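PDB 5E09: cellulase from Bacillus sp. BG-CS10, which probably hydrolyses internal beta-1,4-glucosidic bonds of cellulose with a family 5 glycoside hydrolase barrel that carries a family 46 carbohydrate-binding module. Local coordinates for residues D456-E469 against E504-S518. Sequence-based numbering, arbitrary orientation.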
loop_
_atom_site.group_PDB
_atom_site.type_symbol
_atom_site.label_atom_id
_atom_site.label_comp_id
_atom_site.label_asym_id
_atom_site.label_seq_id
_atom_site.Cartn_x
_atom_site.Cartn_y
_atom_site.Cartn_z
ATOM N N ASP A 456 7.648 -24.316 5.536
ATOM C CA ASP A 456 6.829 -23.859 4.417
ATOM C C ASP A 456 5.965 -22.666 4.842
ATOM O O ASP A 456 5.880 -22.354 6.028
ATOM C CB ASP A 456 5.960 -25.006 3.902
ATOM C CG ASP A 456 5.709 -24.923 2.414
ATOM O OD1 ASP A 456 5.856 -23.819 1.843
ATOM O OD2 ASP A 456 5.354 -25.964 1.821
ATOM N N SER A 457 5.336 -21.991 3.885
ATOM C CA SER A 457 4.501 -20.838 4.213
ATOM C C SER A 457 3.189 -20.842 3.431
ATOM O O SER A 457 3.159 -21.177 2.243
ATOM C CB SER A 457 5.264 -19.525 3.970
ATOM O OG SER A 457 5.715 -19.407 2.632
ATOM N N VAL A 458 2.104 -20.480 4.117
ATOM C CA VAL A 458 0.774 -20.486 3.521
ATOM C C VAL A 458 0.586 -19.321 2.558
ATOM O O VAL A 458 0.737 -18.155 2.929
ATOM C CB VAL A 458 -0.329 -20.423 4.595
ATOM C CG1 VAL A 458 -1.698 -20.456 3.948
ATOM C CG2 VAL A 458 -0.178 -21.575 5.575
ATOM N N ALA A 459 0.260 -19.651 1.315
ATOM C CA ALA A 459 -0.043 -18.649 0.305
ATOM C C ALA A 459 -1.514 -18.272 0.390
ATOM O O ALA A 459 -1.860 -17.090 0.442
ATOM C CB ALA A 459 0.296 -19.165 -1.090
ATOM N N THR A 460 -2.380 -19.282 0.418
ATOM C CA THR A 460 -3.813 -19.008 0.466
ATOM C C THR A 460 -4.626 -20.226 0.899
ATOM O O THR A 460 -4.063 -21.262 1.223
ATOM C CB THR A 460 -4.333 -18.506 -0.898
ATOM O OG1 THR A 460 -5.722 -18.178 -0.788
ATOM C CG2 THR A 460 -4.134 -19.561 -1.981
HETATM N N MSE A 461 -5.949 -20.084 0.922
HETATM C CA MSE A 461 -6.833 -21.134 1.435
HETATM C C MSE A 461 -8.146 -21.186 0.658
HETATM O O MSE A 461 -8.815 -20.164 0.486
HETATM C CB MSE A 461 -7.129 -20.920 2.931
HETATM C CG MSE A 461 -8.088 -21.957 3.524
HETATM SE SE MSE A 461 -8.813 -21.569 5.311
HETATM C CE MSE A 461 -10.176 -20.263 4.848
ATOM N N GLU A 462 -8.508 -22.373 0.186
ATOM C CA GLU A 462 -9.815 -22.587 -0.419
ATOM C C GLU A 462 -10.792 -23.158 0.599
ATOM O O GLU A 462 -10.404 -23.909 1.491
ATOM C CB GLU A 462 -9.725 -23.522 -1.620
ATOM C CG GLU A 462 -9.133 -22.904 -2.864
ATOM C CD GLU A 462 -9.149 -23.867 -4.040
ATOM O OE1 GLU A 462 -8.254 -24.740 -4.110
ATOM O OE2 GLU A 462 -10.061 -23.756 -4.890
ATOM N N ALA A 463 -12.062 -22.800 0.453
ATOM C CA ALA A 463 -13.117 -23.333 1.299
ATOM C C ALA A 463 -14.331 -23.682 0.455
ATOM O O ALA A 463 -14.942 -22.801 -0.142
ATOM C CB ALA A 463 -13.491 -22.333 2.373
ATOM N N VAL A 464 -14.676 -24.964 0.386
ATOM C CA VAL A 464 -15.891 -25.368 -0.327
ATOM C C VAL A 464 -16.720 -26.283 0.551
ATOM O O VAL A 464 -16.181 -26.972 1.397
ATOM C CB VAL A 464 -15.588 -26.090 -1.653
ATOM C CG1 VAL A 464 -14.881 -25.159 -2.630
ATOM C CG2 VAL A 464 -14.765 -27.343 -1.404
ATOM N N TYR A 465 -18.030 -26.291 0.367
ATOM C CA TYR A 465 -18.856 -27.225 1.119
ATOM C C TYR A 465 -18.670 -28.628 0.572
ATOM O O TYR A 465 -18.118 -28.806 -0.517
ATOM C CB TYR A 465 -20.326 -26.825 1.074
ATOM C CG TYR A 465 -20.620 -25.575 1.858
ATOM C CD1 TYR A 465 -20.503 -25.558 3.244
ATOM C CD2 TYR A 465 -21.006 -24.411 1.218
ATOM C CE1 TYR A 465 -20.768 -24.411 3.965
ATOM C CE2 TYR A 465 -21.274 -23.265 1.928
ATOM C CZ TYR A 465 -21.158 -23.270 3.296
ATOM O OH TYR A 465 -21.430 -22.120 3.994
ATOM N N ALA A 466 -19.132 -29.618 1.331
ATOM C CA ALA A 466 -18.984 -31.018 0.947
ATOM C C ALA A 466 -19.603 -31.297 -0.421
ATOM O O ALA A 466 -19.191 -32.229 -1.111
ATOM C CB ALA A 466 -19.600 -31.926 2.005
ATOM N N ASN A 467 -20.578 -30.481 -0.816
ATOM C CA ASN A 467 -21.213 -30.638 -2.118
ATOM C C ASN A 467 -20.459 -29.929 -3.251
ATOM O O ASN A 467 -20.837 -30.042 -4.416
ATOM C CB ASN A 467 -22.667 -30.145 -2.071
ATOM C CG ASN A 467 -22.779 -28.654 -1.797
ATOM O OD1 ASN A 467 -21.780 -27.954 -1.648
ATOM N ND2 ASN A 467 -24.013 -28.160 -1.741
ATOM N N GLY A 468 -19.399 -29.198 -2.906
ATOM C CA GLY A 468 -18.576 -28.525 -3.902
ATOM C C GLY A 468 -18.864 -27.041 -4.068
ATOM O O GLY A 468 -18.193 -26.349 -4.828
ATOM N N GLU A 469 -19.865 -26.551 -3.351
ATOM C CA GLU A 469 -20.258 -25.147 -3.402
ATOM C C GLU A 469 -19.326 -24.260 -2.556
ATOM O O GLU A 469 -18.871 -24.672 -1.487
ATOM C CB GLU A 469 -21.712 -25.027 -2.939
ATOM C CG GLU A 469 -22.237 -23.630 -2.691
ATOM C CD GLU A 469 -23.701 -23.651 -2.272
ATOM O OE1 GLU A 469 -24.359 -24.702 -2.459
ATOM O OE2 GLU A 469 -24.193 -22.625 -1.751
ATOM N N GLU A 504 -20.314 -16.702 8.260
ATOM C CA GLU A 504 -20.892 -16.757 6.923
ATOM C C GLU A 504 -20.807 -18.147 6.306
ATOM O O GLU A 504 -20.708 -18.292 5.092
ATOM C CB GLU A 504 -20.222 -15.721 6.008
ATOM C CG GLU A 504 -20.416 -14.286 6.501
ATOM C CD GLU A 504 -19.859 -13.233 5.554
ATOM O OE1 GLU A 504 -20.096 -13.337 4.330
ATOM O OE2 GLU A 504 -19.185 -12.296 6.041
ATOM N N VAL A 505 -20.855 -19.173 7.148
ATOM C CA VAL A 505 -20.962 -20.537 6.649
ATOM C C VAL A 505 -22.115 -21.279 7.322
ATOM O O VAL A 505 -22.354 -21.133 8.523
ATOM C CB VAL A 505 -19.642 -21.343 6.840
ATOM C CG1 VAL A 505 -18.510 -20.724 6.036
ATOM C CG2 VAL A 505 -19.256 -21.420 8.293
ATOM N N ARG A 506 -22.832 -22.063 6.526
ATOM C CA ARG A 506 -23.919 -22.898 7.011
ATOM C C ARG A 506 -23.366 -23.988 7.935
ATOM O O ARG A 506 -22.153 -24.207 7.991
ATOM C CB ARG A 506 -24.656 -23.545 5.835
ATOM C CG ARG A 506 -23.972 -24.833 5.431
ATOM C CD ARG A 506 -24.391 -25.466 4.109
ATOM N NE ARG A 506 -24.534 -24.545 2.994
ATOM C CZ ARG A 506 -24.426 -24.921 1.724
ATOM N NH1 ARG A 506 -24.125 -26.180 1.427
ATOM N NH2 ARG A 506 -24.574 -24.033 0.753
ATOM N N ASP A 507 -24.255 -24.675 8.649
ATOM C CA ASP A 507 -23.880 -25.868 9.405
ATOM C C ASP A 507 -23.689 -27.038 8.450
ATOM O O ASP A 507 -24.658 -27.565 7.905
ATOM C CB ASP A 507 -24.941 -26.219 10.451
ATOM C CG ASP A 507 -25.171 -25.103 11.450
ATOM O OD1 ASP A 507 -24.178 -24.600 12.025
ATOM O OD2 ASP A 507 -26.346 -24.734 11.663
ATOM N N ASP A 508 -22.443 -27.448 8.257
ATOM C CA ASP A 508 -22.111 -28.416 7.226
ATOM C C ASP A 508 -20.664 -28.857 7.360
ATOM O O ASP A 508 -19.932 -28.376 8.225
ATOM C CB ASP A 508 -22.337 -27.807 5.840
ATOM C CG ASP A 508 -22.583 -28.846 4.763
ATOM O OD1 ASP A 508 -22.313 -30.041 5.004
ATOM O OD2 ASP A 508 -23.038 -28.457 3.663
ATOM N N ASP A 509 -20.261 -29.780 6.498
ATOM C CA ASP A 509 -18.856 -30.097 6.329
ATOM C C ASP A 509 -18.251 -29.070 5.390
ATOM O O ASP A 509 -18.841 -28.721 4.368
ATOM C CB ASP A 509 -18.674 -31.511 5.783
ATOM C CG ASP A 509 -18.679 -32.553 6.874
ATOM O OD1 ASP A 509 -19.061 -32.208 8.011
ATOM O OD2 ASP A 509 -18.307 -33.713 6.598
ATOM N N ILE A 510 -17.084 -28.568 5.763
ATOM C CA ILE A 510 -16.360 -27.604 4.953
ATOM C C ILE A 510 -14.981 -28.161 4.633
ATOM O O ILE A 510 -14.204 -28.461 5.528
ATOM C CB ILE A 510 -16.229 -26.247 5.668
ATOM C CG1 ILE A 510 -17.610 -25.725 6.070
ATOM C CG2 ILE A 510 -15.513 -25.246 4.784
ATOM C CD1 ILE A 510 -17.591 -24.777 7.250
ATOM N N HIS A 511 -14.698 -28.331 3.350
ATOM C CA HIS A 511 -13.386 -28.767 2.901
ATOM C C HIS A 511 -12.492 -27.557 2.668
ATOM O O HIS A 511 -12.783 -26.708 1.820
ATOM C CB HIS A 511 -13.501 -29.611 1.628
ATOM C CG HIS A 511 -14.189 -30.926 1.836
ATOM N ND1 HIS A 511 -15.509 -31.026 2.214
ATOM C CD2 HIS A 511 -13.732 -32.197 1.727
ATOM C CE1 HIS A 511 -15.840 -32.301 2.326
ATOM N NE2 HIS A 511 -14.779 -33.032 2.034
ATOM N N LEU A 512 -11.421 -27.479 3.450
ATOM C CA LEU A 512 -10.395 -26.460 3.291
ATOM C C LEU A 512 -9.198 -27.034 2.545
ATOM O O LEU A 512 -8.767 -28.169 2.801
ATOM C CB LEU A 512 -9.935 -25.902 4.648
ATOM C CG LEU A 512 -10.974 -25.450 5.678
ATOM C CD1 LEU A 512 -10.297 -25.058 6.986
ATOM C CD2 LEU A 512 -11.821 -24.307 5.145
ATOM N N THR A 513 -8.663 -26.239 1.625
ATOM C CA THR A 513 -7.449 -26.594 0.912
ATOM C C THR A 513 -6.417 -25.504 1.114
ATOM O O THR A 513 -6.566 -24.416 0.574
ATOM C CB THR A 513 -7.698 -26.764 -0.600
ATOM O OG1 THR A 513 -8.769 -27.687 -0.813
ATOM C CG2 THR A 513 -6.432 -27.263 -1.305
ATOM N N PHE A 514 -5.376 -25.780 1.890
ATOM C CA PHE A 514 -4.310 -24.795 2.063
ATOM C C PHE A 514 -3.251 -24.904 0.960
ATOM O O PHE A 514 -2.674 -25.976 0.735
ATOM C CB PHE A 514 -3.667 -24.939 3.440
ATOM C CG PHE A 514 -4.593 -24.595 4.574
ATOM C CD1 PHE A 514 -4.712 -23.286 5.011
ATOM C CD2 PHE A 514 -5.353 -25.578 5.191
ATOM C CE1 PHE A 514 -5.563 -22.962 6.053
ATOM C CE2 PHE A 514 -6.211 -25.264 6.235
ATOM C CZ PHE A 514 -6.315 -23.950 6.666
ATOM N N HIS A 515 -3.035 -23.786 0.267
ATOM C CA HIS A 515 -1.992 -23.661 -0.745
ATOM C C HIS A 515 -0.745 -23.010 -0.151
ATOM O O HIS A 515 -0.799 -21.866 0.346
ATOM C CB HIS A 515 -2.475 -22.831 -1.943
ATOM C CG HIS A 515 -3.657 -23.412 -2.661
ATOM N ND1 HIS A 515 -3.617 -23.773 -3.991
ATOM C CD2 HIS A 515 -4.919 -23.671 -2.241
ATOM C CE1 HIS A 515 -4.798 -24.236 -4.358
ATOM N NE2 HIS A 515 -5.607 -24.187 -3.313
ATOM N N PHE A 516 0.365 -23.745 -0.226
ATOM C CA PHE A 516 1.672 -23.302 0.255
ATOM C C PHE A 516 2.558 -22.844 -0.900
ATOM O O PHE A 516 2.354 -23.246 -2.043
ATOM C CB PHE A 516 2.370 -24.424 1.024
ATOM C CG PHE A 516 1.707 -24.773 2.316
ATOM C CD1 PHE A 516 0.590 -25.593 2.338
ATOM C CD2 PHE A 516 2.200 -24.281 3.514
ATOM C CE1 PHE A 516 -0.028 -25.911 3.534
ATOM C CE2 PHE A 516 1.587 -24.601 4.714
ATOM C CZ PHE A 516 0.471 -25.412 4.722
ATOM N N TRP A 517 3.556 -22.020 -0.594
ATOM C CA TRP A 517 4.433 -21.466 -1.627
ATOM C C TRP A 517 5.433 -22.472 -2.198
ATOM O O TRP A 517 6.026 -22.234 -3.246
ATOM C CB TRP A 517 5.172 -20.245 -1.077
ATOM C CG TRP A 517 4.303 -19.037 -1.129
ATOM C CD1 TRP A 517 3.718 -18.390 -0.072
ATOM C CD2 TRP A 517 3.874 -18.356 -2.300
ATOM N NE1 TRP A 517 2.964 -17.333 -0.523
ATOM C CE2 TRP A 517 3.043 -17.288 -1.910
ATOM C CE3 TRP A 517 4.117 -18.532 -3.675
ATOM C CZ2 TRP A 517 2.458 -16.402 -2.801
ATOM C CZ3 TRP A 517 3.535 -17.657 -4.574
ATOM C CH2 TRP A 517 2.715 -16.606 -4.135
ATOM N N SER A 518 5.617 -23.595 -1.515
ATOM C CA SER A 518 6.411 -24.692 -2.055
ATOM C C SER A 518 5.705 -25.352 -3.235
ATOM O O SER A 518 6.341 -25.975 -4.086
ATOM C CB SER A 518 6.669 -25.733 -0.984
ATOM O OG SER A 518 5.472 -26.442 -0.716
HETATM O O HOH W 1 -21.131 -19.662 2.563
#
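His515 O is gripped by two successive amides of the facing strand, Ala459 N and Thr460 N; the second, at 3.0 Å, sits on a lone pair in the carbonyl plane. Two residues opposite one make a classic beta bulge; Ala459 CB lies over one face of the Trp517 indole, 3.5 Å from the centroid of its five-membered ring. Beyond the bulge the ladder runs on regularly, with Glu462 pairing with Thr513 and Val464 with His511. On the face of Thr460, Glu462 and His515, the imidazole points its NE2-H at Glu462 OE1 (2.8 Å), nearly in its own ring plane but meeting the carboxylate on the anti side; Ser478 holds the other oxygen. On the opposite face, Met461, modelled as selenomethionine, has CG anti to the backbone N (chi1 178°), which lays CG over the Phe514 ring. Met461 SE lies obliquely beside the same ring, 3.6 Å from Phe514 CE1, a Met-aromatic contact.

At the far end the Arg506 guanidinium lies flat on the Tyr465 ring, planes 8° apart and centres 3.7 Å apart, a cation-pi stack. At its edge, Arg506 NH2 forms a salt bridge with Glu469 OE2, its hydrogen bond bent and weak, and NH1 a longer, weak one with Asp508 OD2. Tyr465 OH accepts from Arg506 N (2.9 Å) and shares a water with Glu504 O. A leucine in place of Tyr465 would probably leave the guanidinium free to tilt and the Arg506 amide without its acceptor. Bulge and ladder together make an antiparallel strand pair, 458-465 against 509-516, within the beta-sheet of the C-terminal carbohydrate-binding module.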